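Local coordinates for surface-associated protein CshB (Streptococcus gordonii, PDB 6YZG) that probably helps streptococci adhere to host surfaces by binding fibronectin through its non-repetitive ligand-binding region, the part of this cell-wall-anchored adhesin described here, at residues D67-S75 / Y114-G122; F153-E164 / G219-N228. All blocks are in the same frame, centred on the assembly; numbering follows the deposited sequence.

Contact 1 of 2, residues D67-S75 / Y114-G122; sequences DAENGFLTS and YPMNSTNWG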
loop_
_atom_site.group_PDB
_atom_site.type_symbol
_atom_site.label_atom_id
_atom_site.label_comp_id
_atom_site.label_asym_id
_atom_site.label_seq_id
_atom_site.Cartn_x
_atom_site.Cartn_y
_atom_site.Cartn_z
ATOM N N ASP A 67 15.738 -19.740 21.895
ATOM C CA ASP A 67 14.540 -20.536 22.298
ATOM C C ASP A 67 13.206 -19.848 21.936
ATOM O O ASP A 67 12.124 -20.364 22.272
ATOM C CB ASP A 67 14.592 -20.845 23.797
ATOM C CG ASP A 67 15.812 -21.667 24.163
ATOM O OD1 ASP A 67 16.158 -22.559 23.382
ATOM O OD2 ASP A 67 16.451 -21.316 25.159
ATOM N N ALA A 68 13.280 -18.755 21.167
ATOM C CA ALA A 68 12.062 -18.058 20.731
ATOM C C ALA A 68 11.190 -18.987 19.891
ATOM O O ALA A 68 11.693 -19.799 19.143
ATOM C CB ALA A 68 12.415 -16.818 19.961
ATOM N N GLU A 69 9.894 -18.800 19.990
ATOM C CA GLU A 69 8.881 -19.598 19.290
ATOM C C GLU A 69 8.071 -18.663 18.385
ATOM O O GLU A 69 7.943 -17.459 18.689
ATOM C CB GLU A 69 7.931 -20.290 20.279
ATOM C CG GLU A 69 8.596 -21.353 21.135
ATOM C CD GLU A 69 7.665 -21.946 22.186
ATOM O OE1 GLU A 69 6.574 -22.426 21.803
ATOM O OE2 GLU A 69 8.005 -21.889 23.393
ATOM N N ASN A 70 7.516 -19.192 17.313
ATOM C CA ASN A 70 6.544 -18.467 16.474
ATOM C C ASN A 70 5.388 -17.990 17.341
ATOM O O ASN A 70 4.892 -18.772 18.180
ATOM C CB ASN A 70 6.053 -19.298 15.312
ATOM C CG ASN A 70 7.133 -19.488 14.264
ATOM O OD1 ASN A 70 8.160 -18.795 14.246
ATOM N ND2 ASN A 70 6.818 -20.392 13.338
ATOM N N GLY A 71 4.932 -16.784 17.142
ATOM C CA GLY A 71 3.720 -16.373 17.854
ATOM C C GLY A 71 3.434 -14.912 17.601
ATOM O O GLY A 71 3.868 -14.325 16.605
ATOM N N PHE A 72 2.571 -14.331 18.439
ATOM C CA PHE A 72 2.174 -12.927 18.296
ATOM C C PHE A 72 3.272 -11.951 18.733
ATOM O O PHE A 72 4.067 -12.293 19.635
ATOM C CB PHE A 72 0.920 -12.687 19.142
ATOM C CG PHE A 72 -0.255 -13.529 18.689
ATOM C CD1 PHE A 72 -0.857 -13.214 17.501
ATOM C CD2 PHE A 72 -0.771 -14.549 19.471
ATOM C CE1 PHE A 72 -1.945 -13.934 17.038
ATOM C CE2 PHE A 72 -1.876 -15.266 19.010
ATOM C CZ PHE A 72 -2.418 -14.985 17.787
ATOM N N LEU A 73 3.227 -10.762 18.155
ATOM C CA LEU A 73 3.971 -9.630 18.742
ATOM C C LEU A 73 3.566 -9.491 20.219
ATOM O O LEU A 73 2.375 -9.583 20.509
ATOM C CB LEU A 73 3.701 -8.385 17.963
ATOM C CG LEU A 73 4.142 -8.390 16.509
ATOM C CD1 LEU A 73 3.569 -7.186 15.738
ATOM C CD2 LEU A 73 5.647 -8.422 16.416
ATOM N N THR A 74 4.541 -9.246 21.101
ATOM C CA THR A 74 4.238 -9.195 22.533
ATOM C C THR A 74 3.446 -7.935 22.835
ATOM O O THR A 74 2.878 -7.894 23.960
ATOM C CB THR A 74 5.490 -9.310 23.416
ATOM O OG1 THR A 74 6.210 -8.059 23.392
ATOM C CG2 THR A 74 6.405 -10.435 23.012
ATOM N N SER A 75 3.408 -6.948 21.975
ATOM C CA SER A 75 2.571 -5.741 22.099
ATOM C C SER A 75 1.131 -5.985 21.667
ATOM O O SER A 75 0.289 -5.098 21.875
ATOM C CB SER A 75 3.187 -4.633 21.340
ATOM O OG SER A 75 3.417 -5.060 19.972
ATOM N N TYR A 114 0.597 -17.503 7.925
ATOM C CA TYR A 114 0.484 -17.668 9.399
ATOM C C TYR A 114 -0.767 -16.847 9.673
ATOM O O TYR A 114 -0.621 -15.673 9.899
ATOM C CB TYR A 114 1.741 -17.124 10.073
ATOM C CG TYR A 114 1.940 -17.528 11.506
ATOM C CD1 TYR A 114 2.095 -18.854 11.863
ATOM C CD2 TYR A 114 2.047 -16.563 12.483
ATOM C CE1 TYR A 114 2.343 -19.206 13.167
ATOM C CE2 TYR A 114 2.275 -16.898 13.792
ATOM C CZ TYR A 114 2.433 -18.224 14.133
ATOM O OH TYR A 114 2.675 -18.560 15.408
ATOM N N PRO A 115 -1.957 -17.472 9.595
ATOM C CA PRO A 115 -3.201 -16.749 9.423
ATOM C C PRO A 115 -3.877 -15.960 10.543
ATOM O O PRO A 115 -5.038 -16.042 10.687
ATOM C CB PRO A 115 -4.087 -17.802 8.752
ATOM C CG PRO A 115 -3.686 -19.041 9.441
ATOM C CD PRO A 115 -2.174 -18.915 9.576
ATOM N N MET A 116 -3.051 -15.254 11.297
ATOM C CA MET A 116 -3.571 -14.195 12.178
ATOM C C MET A 116 -2.687 -12.983 11.976
ATOM O O MET A 116 -1.501 -13.103 11.684
ATOM C CB MET A 116 -3.582 -14.622 13.623
ATOM C CG MET A 116 -4.478 -15.832 13.818
ATOM S SD MET A 116 -6.124 -15.364 14.192
ATOM C CE MET A 116 -5.959 -14.557 15.806
ATOM N N ASN A 117 -3.227 -11.809 12.227
ATOM C CA ASN A 117 -2.447 -10.568 12.202
ATOM C C ASN A 117 -1.552 -10.444 13.455
ATOM O O ASN A 117 -1.822 -10.994 14.504
ATOM C CB ASN A 117 -3.389 -9.389 12.113
ATOM C CG ASN A 117 -4.245 -9.529 10.871
ATOM O OD1 ASN A 117 -3.690 -9.570 9.775
ATOM N ND2 ASN A 117 -5.567 -9.573 11.060
ATOM N N SER A 118 -0.507 -9.651 13.292
ATOM C CA SER A 118 0.290 -9.130 14.421
ATOM C C SER A 118 1.203 -10.189 15.017
ATOM O O SER A 118 1.111 -10.551 16.191
ATOM C CB SER A 118 -0.564 -8.493 15.496
ATOM O OG SER A 118 -1.431 -7.543 14.881
ATOM N N THR A 119 2.145 -10.676 14.197
ATOM C CA THR A 119 2.991 -11.843 14.524
ATOM C C THR A 119 4.452 -11.621 14.195
ATOM O O THR A 119 4.821 -10.703 13.499
ATOM C CB THR A 119 2.488 -13.112 13.832
ATOM O OG1 THR A 119 2.710 -12.951 12.434
ATOM C CG2 THR A 119 1.038 -13.409 14.137
ATOM N N ASN A 120 5.258 -12.526 14.705
ATOM C CA ASN A 120 6.712 -12.603 14.477
ATOM C C ASN A 120 7.002 -14.096 14.399
ATOM O O ASN A 120 6.876 -14.843 15.389
ATOM C CB ASN A 120 7.462 -11.951 15.637
ATOM C CG ASN A 120 8.964 -12.092 15.588
ATOM O OD1 ASN A 120 9.582 -12.073 14.539
ATOM N ND2 ASN A 120 9.590 -12.100 16.774
ATOM N N TRP A 121 7.278 -14.556 13.180
ATOM C CA TRP A 121 7.344 -16.016 12.910
ATOM C C TRP A 121 8.388 -16.305 11.859
ATOM O O TRP A 121 8.786 -15.402 11.090
ATOM C CB TRP A 121 5.975 -16.595 12.502
ATOM C CG TRP A 121 5.442 -16.104 11.206
ATOM C CD1 TRP A 121 4.719 -14.966 10.969
ATOM C CD2 TRP A 121 5.469 -16.754 9.921
ATOM N NE1 TRP A 121 4.272 -14.896 9.682
ATOM C CE2 TRP A 121 4.725 -15.994 9.008
ATOM C CE3 TRP A 121 6.013 -17.967 9.487
ATOM C CZ2 TRP A 121 4.514 -16.376 7.680
ATOM C CZ3 TRP A 121 5.821 -18.339 8.165
ATOM C CH2 TRP A 121 5.089 -17.560 7.293
ATOM N N GLY A 122 8.719 -17.585 11.715
ATOM C CA GLY A 122 9.566 -18.002 10.581
ATOM C C GLY A 122 9.472 -19.488 10.384
ATOM O O GLY A 122 8.918 -20.233 11.220
HETATM O O HOH W 1 7.588 -14.817 18.074
#
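Asn-70 grips the backbone of Gly-122 with both ends of its amide. ND2 donates to Gly-122 O at 3.0 Å, with the acceptor close to the amide plane, whereas Gly-122 N reaches Asn-70 OD1 at 2.9 Å from above the carbonyl plane. Two bonds to one residue fix the rotation of the amide, whose plane stands 84° from the Trp-121 ring. CG lies beside its own backbone N (chi1 -71°), which turns the amide onto the strand. Tyr-114 OH lies 3.5 Å from Asn-70 CB. Next along, Gly-71 and Asn-120 form an antiparallel hydrogen-bonded pair, Asn-120 N meeting Gly-71 O at 3.0 Å. Asn-120 O accepts from Gly-71 N and also from a water that donates to Glu-69 O, so the water joins the two segments beside the direct bond. Leu-73 N then bonds to Ser-118 O (2.9 Å), which also lies at the edge of the Phe-72 ring. That ring touches Met-116 CB through CE1 at 3.8 Å. The motif is a very short edge strand, 71-72, paired with the start of the long strand 119-131 of the antiparallel sheet in non-repetitive domain 2. Farther out, the Asn-120 amide is held by Tyr-210 and Asn-46. Ser-118 OG bonds to Ser-253 O and Arg-195 of the second subunit, and residues 119-122 also pair with a strand of that subunit.

Contact 2 of 2, residues F153-E164 / G219-N228; sequences FAIFTTNGTGWE and GLGSQVFGPN
Phe-156 and Phe-225 form the antiparallel hydrogen-bonded pair at the tight centre: each N reaches the other's O at 2.9 Å, in the carbonyl plane. Their side chains run side by side, Phe-156 CD1 meeting the edge of the Phe-225 ring at CD2 (3.9 Å). Trp-163 lays a face of its five-membered ring over Phe-225 CB, a CH-pi contact 3.8 Å from CB to the ring centroid. The first torsion of Phe-225, chi1 -172°, carries its ring alongside Phe-156, oblique to the indole at 50°. The buried Gln-223 accepts from Thr-158 N through its O (3.1 Å) and packs CB on Thr-158 CG2 (3.9 Å). Pro-227, after a cis peptide bond, packs beside Ile-155 and Phe-153, its CG 3.8 Å from Phe-153 CD1. The looser margin is where two waters link Ala-154 to Asn-228. The type II turn 219-222, though exposed at Gly-221, is bonded both ways: Gly-221 N to Trp-163 O (2.8 Å) and Trp-163 N to Ser-222 O (2.9 Å). Strand 153-158 and Glu-164 pair with the second subunit, continuing the sheet. Backbone bonds thus set the register, apolar pairs (Ile-155 with Val-224, Phe-156 with Phe-225) line both faces, and water takes over where direct bonds cease.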
loop_
_atom_site.group_PDB
_atom_site.type_symbol
_atom_site.label_atom_id
_atom_site.label_comp_id
_atom_site.label_asym_id
_atom_site.label_seq_id
_atom_site.Cartn_x
_atom_site.Cartn_y
_atom_site.Cartn_z
ATOM N N PHE A 153 7.859 -6.684 7.760
ATOM C CA PHE A 153 9.144 -7.287 7.364
ATOM C C PHE A 153 8.929 -8.694 6.844
ATOM O O PHE A 153 8.300 -9.533 7.519
ATOM C CB PHE A 153 10.099 -7.308 8.568
ATOM C CG PHE A 153 10.260 -5.984 9.299
ATOM C CD1 PHE A 153 10.334 -4.788 8.611
ATOM C CD2 PHE A 153 10.249 -5.965 10.655
ATOM C CE1 PHE A 153 10.463 -3.596 9.296
ATOM C CE2 PHE A 153 10.282 -4.772 11.370
ATOM C CZ PHE A 153 10.491 -3.598 10.681
ATOM N N ALA A 154 9.546 -8.981 5.695
ATOM C CA ALA A 154 9.741 -10.368 5.212
ATOM C C ALA A 154 11.202 -10.498 4.801
ATOM O O ALA A 154 11.728 -9.679 4.034
ATOM C CB ALA A 154 8.781 -10.697 4.102
ATOM N N ILE A 155 11.827 -11.536 5.329
ATOM C CA ILE A 155 13.281 -11.782 5.161
ATOM C C ILE A 155 13.419 -13.187 4.586
ATOM O O ILE A 155 12.796 -14.118 5.108
ATOM C CB ILE A 155 14.039 -11.658 6.495
ATOM C CG1 ILE A 155 13.884 -10.237 7.056
ATOM C CG2 ILE A 155 15.493 -12.042 6.316
ATOM C CD1 ILE A 155 14.239 -10.148 8.528
ATOM N N PHE A 156 14.318 -13.391 3.639
ATOM C CA PHE A 156 14.595 -14.664 2.962
ATOM C C PHE A 156 16.034 -15.070 3.217
ATOM O O PHE A 156 16.935 -14.230 2.981
ATOM C CB PHE A 156 14.363 -14.512 1.461
ATOM C CG PHE A 156 13.017 -13.943 1.061
ATOM C CD1 PHE A 156 12.821 -12.571 1.180
ATOM C CD2 PHE A 156 11.960 -14.758 0.670
ATOM C CE1 PHE A 156 11.605 -12.008 0.836
ATOM C CE2 PHE A 156 10.732 -14.185 0.332
ATOM C CZ PHE A 156 10.581 -12.810 0.431
ATOM N N THR A 157 16.243 -16.313 3.616
ATOM C CA THR A 157 17.613 -16.834 3.790
ATOM C C THR A 157 17.806 -18.060 2.920
ATOM O O THR A 157 16.893 -18.791 2.573
ATOM C CB THR A 157 17.973 -17.105 5.244
ATOM O OG1 THR A 157 17.244 -18.253 5.673
ATOM C CG2 THR A 157 17.679 -15.917 6.140
ATOM N N THR A 158 19.089 -18.291 2.590
ATOM C CA THR A 158 19.468 -19.442 1.773
ATOM C C THR A 158 20.854 -19.950 2.214
ATOM O O THR A 158 21.681 -19.158 2.682
ATOM C CB THR A 158 19.522 -19.065 0.284
ATOM O OG1 THR A 158 19.858 -20.231 -0.469
ATOM C CG2 THR A 158 20.483 -17.920 -0.031
ATOM N N ASN A 159 21.120 -21.236 2.003
ATOM C CA ASN A 159 22.487 -21.765 2.073
ATOM C C ASN A 159 22.990 -22.090 0.676
ATOM O O ASN A 159 24.079 -22.682 0.551
ATOM C CB ASN A 159 22.596 -22.958 3.039
ATOM C CG ASN A 159 22.047 -24.201 2.453
ATOM O OD1 ASN A 159 21.359 -24.206 1.433
ATOM N ND2 ASN A 159 22.301 -25.321 3.130
ATOM N N GLY A 160 22.314 -21.638 -0.369
ATOM C CA GLY A 160 22.782 -21.720 -1.755
ATOM C C GLY A 160 23.422 -20.451 -2.224
ATOM O O GLY A 160 23.949 -19.668 -1.405
ATOM N N THR A 161 23.377 -20.190 -3.504
ATOM C CA THR A 161 23.999 -18.986 -4.049
ATOM C C THR A 161 23.342 -17.744 -3.474
ATOM O O THR A 161 22.142 -17.703 -3.235
ATOM C CB THR A 161 24.043 -18.999 -5.565
ATOM O OG1 THR A 161 22.726 -19.034 -6.114
ATOM C CG2 THR A 161 24.826 -20.183 -6.075
ATOM N N GLY A 162 24.084 -16.683 -3.354
ATOM C CA GLY A 162 23.527 -15.419 -2.895
ATOM C C GLY A 162 22.478 -14.899 -3.838
ATOM O O GLY A 162 22.506 -15.118 -5.055
ATOM N N TRP A 163 21.500 -14.231 -3.252
ATOM C CA TRP A 163 20.265 -13.873 -3.975
ATOM C C TRP A 163 20.530 -13.083 -5.234
ATOM O O TRP A 163 21.281 -12.085 -5.191
ATOM C CB TRP A 163 19.339 -13.122 -3.025
ATOM C CG TRP A 163 18.849 -13.953 -1.883
ATOM C CD1 TRP A 163 19.231 -13.839 -0.569
ATOM C CD2 TRP A 163 17.887 -15.032 -1.910
ATOM N NE1 TRP A 163 18.547 -14.726 0.207
ATOM C CE2 TRP A 163 17.733 -15.491 -0.585
ATOM C CE3 TRP A 163 17.168 -15.641 -2.932
ATOM C CZ2 TRP A 163 16.814 -16.497 -0.285
ATOM C CZ3 TRP A 163 16.308 -16.659 -2.632
ATOM C CH2 TRP A 163 16.123 -17.081 -1.317
ATOM N N GLU A 164 19.820 -13.430 -6.274
ATOM C CA GLU A 164 19.863 -12.703 -7.575
ATOM C C GLU A 164 18.469 -12.191 -7.918
ATOM O O GLU A 164 17.475 -12.948 -7.774
ATOM C CB GLU A 164 20.344 -13.605 -8.692
ATOM C CG GLU A 164 20.672 -12.882 -9.958
ATOM C CD GLU A 164 21.256 -13.752 -11.059
ATOM O OE1 GLU A 164 21.825 -13.180 -12.058
ATOM O OE2 GLU A 164 21.116 -14.953 -11.022
ATOM N N GLY A 219 20.386 -6.929 0.020
ATOM C CA GLY A 219 20.995 -8.226 0.212
ATOM C C GLY A 219 21.263 -9.018 -1.050
ATOM O O GLY A 219 21.641 -10.199 -0.952
ATOM N N LEU A 220 21.177 -8.433 -2.238
ATOM C CA LEU A 220 21.564 -9.172 -3.449
ATOM C C LEU A 220 23.032 -9.575 -3.311
ATOM O O LEU A 220 23.872 -8.789 -2.828
ATOM C CB LEU A 220 21.389 -8.334 -4.713
ATOM C CG LEU A 220 19.974 -7.913 -4.986
ATOM C CD1 LEU A 220 19.906 -7.061 -6.262
ATOM C CD2 LEU A 220 19.000 -9.078 -5.106
ATOM N N GLY A 221 23.358 -10.787 -3.742
ATOM C CA GLY A 221 24.721 -11.259 -3.620
ATOM C C GLY A 221 25.114 -11.575 -2.206
ATOM O O GLY A 221 26.356 -11.513 -1.879
ATOM N N SER A 222 24.155 -11.773 -1.328
ATOM C CA SER A 222 24.345 -12.319 0.008
ATOM C C SER A 222 23.302 -13.400 0.223
ATOM O O SER A 222 22.433 -13.579 -0.635
ATOM C CB SER A 222 24.205 -11.243 1.097
ATOM O OG SER A 222 22.855 -10.959 1.394
ATOM N N GLN A 223 23.340 -14.017 1.379
ATOM C CA GLN A 223 22.397 -15.107 1.682
ATOM C C GLN A 223 21.193 -14.607 2.491
ATOM O O GLN A 223 20.367 -15.463 2.877
ATOM C CB GLN A 223 23.111 -16.287 2.342
ATOM C CG GLN A 223 24.030 -17.034 1.404
ATOM C CD GLN A 223 24.750 -18.223 1.985
ATOM O OE1 GLN A 223 24.925 -19.269 1.303
ATOM N NE2 GLN A 223 25.192 -18.099 3.193
ATOM N N VAL A 224 21.027 -13.300 2.663
ATOM C CA VAL A 224 19.880 -12.718 3.385
ATOM C C VAL A 224 19.290 -11.613 2.540
ATOM O O VAL A 224 20.009 -10.641 2.243
ATOM C CB VAL A 224 20.335 -12.182 4.751
ATOM C CG1 VAL A 224 19.111 -11.678 5.522
ATOM C CG2 VAL A 224 21.084 -13.251 5.519
ATOM N N PHE A 225 18.029 -11.689 2.149
ATOM C CA PHE A 225 17.332 -10.693 1.334
ATOM C C PHE A 225 16.165 -10.092 2.081
ATOM O O PHE A 225 15.392 -10.815 2.705
ATOM C CB PHE A 225 16.804 -11.317 0.043
ATOM C CG PHE A 225 16.240 -10.340 -0.946
ATOM C CD1 PHE A 225 17.049 -9.404 -1.573
ATOM C CD2 PHE A 225 14.889 -10.324 -1.228
ATOM C CE1 PHE A 225 16.499 -8.499 -2.484
ATOM C CE2 PHE A 225 14.348 -9.430 -2.144
ATOM C CZ PHE A 225 15.162 -8.515 -2.725
ATOM N N GLY A 226 16.076 -8.778 1.978
ATOM C CA GLY A 226 14.974 -8.050 2.609
ATOM C C GLY A 226 15.335 -7.573 4.002
ATOM O O GLY A 226 16.379 -7.868 4.472
ATOM N N PRO A 227 14.408 -6.928 4.714
ATOM C CA PRO A 227 13.080 -6.641 4.223
ATOM C C PRO A 227 12.965 -5.412 3.313
ATOM O O PRO A 227 13.569 -4.450 3.489
ATOM C CB PRO A 227 12.299 -6.435 5.534
ATOM C CG PRO A 227 13.311 -5.795 6.417
ATOM C CD PRO A 227 14.580 -6.558 6.102
ATOM N N ASN A 228 12.109 -5.557 2.327
ATOM C CA ASN A 228 11.846 -4.463 1.376
ATOM C C ASN A 228 10.355 -4.176 1.226
ATOM O O ASN A 228 9.539 -4.789 1.846
ATOM C CB ASN A 228 12.207 -4.910 -0.031
ATOM C CG ASN A 228 13.607 -5.446 -0.131
ATOM O OD1 ASN A 228 14.550 -4.796 0.239
ATOM N ND2 ASN A 228 13.714 -6.663 -0.621
HETATM O O HOH W 2 9.150 -6.445 4.063
HETATM O O HOH W 3 10.867 -8.256 1.782
#

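Overall arrangement
From the N terminus, the chain passes through strands 10-11, 24-30 and 33-41 and helix 49-55. Contact 1 then closes a loop of 38 residues without helix or strand, bringing 114-122, with the start of strand 119-131, back against 67-75 and so joining the latter to the large antiparallel sheet. After the partner strand 134-144, contact 2 opens at 153-164 and closes at 219-228, enclosing 54 residues that include helices 184-193 and 198-201 and tying together two strands of the separate three-stranded sheet. The two loops follow in series, neither nesting nor crossing. Their centres lie 21 Å apart, yet both contacts reach the second subunit, whose strands extend both sheets.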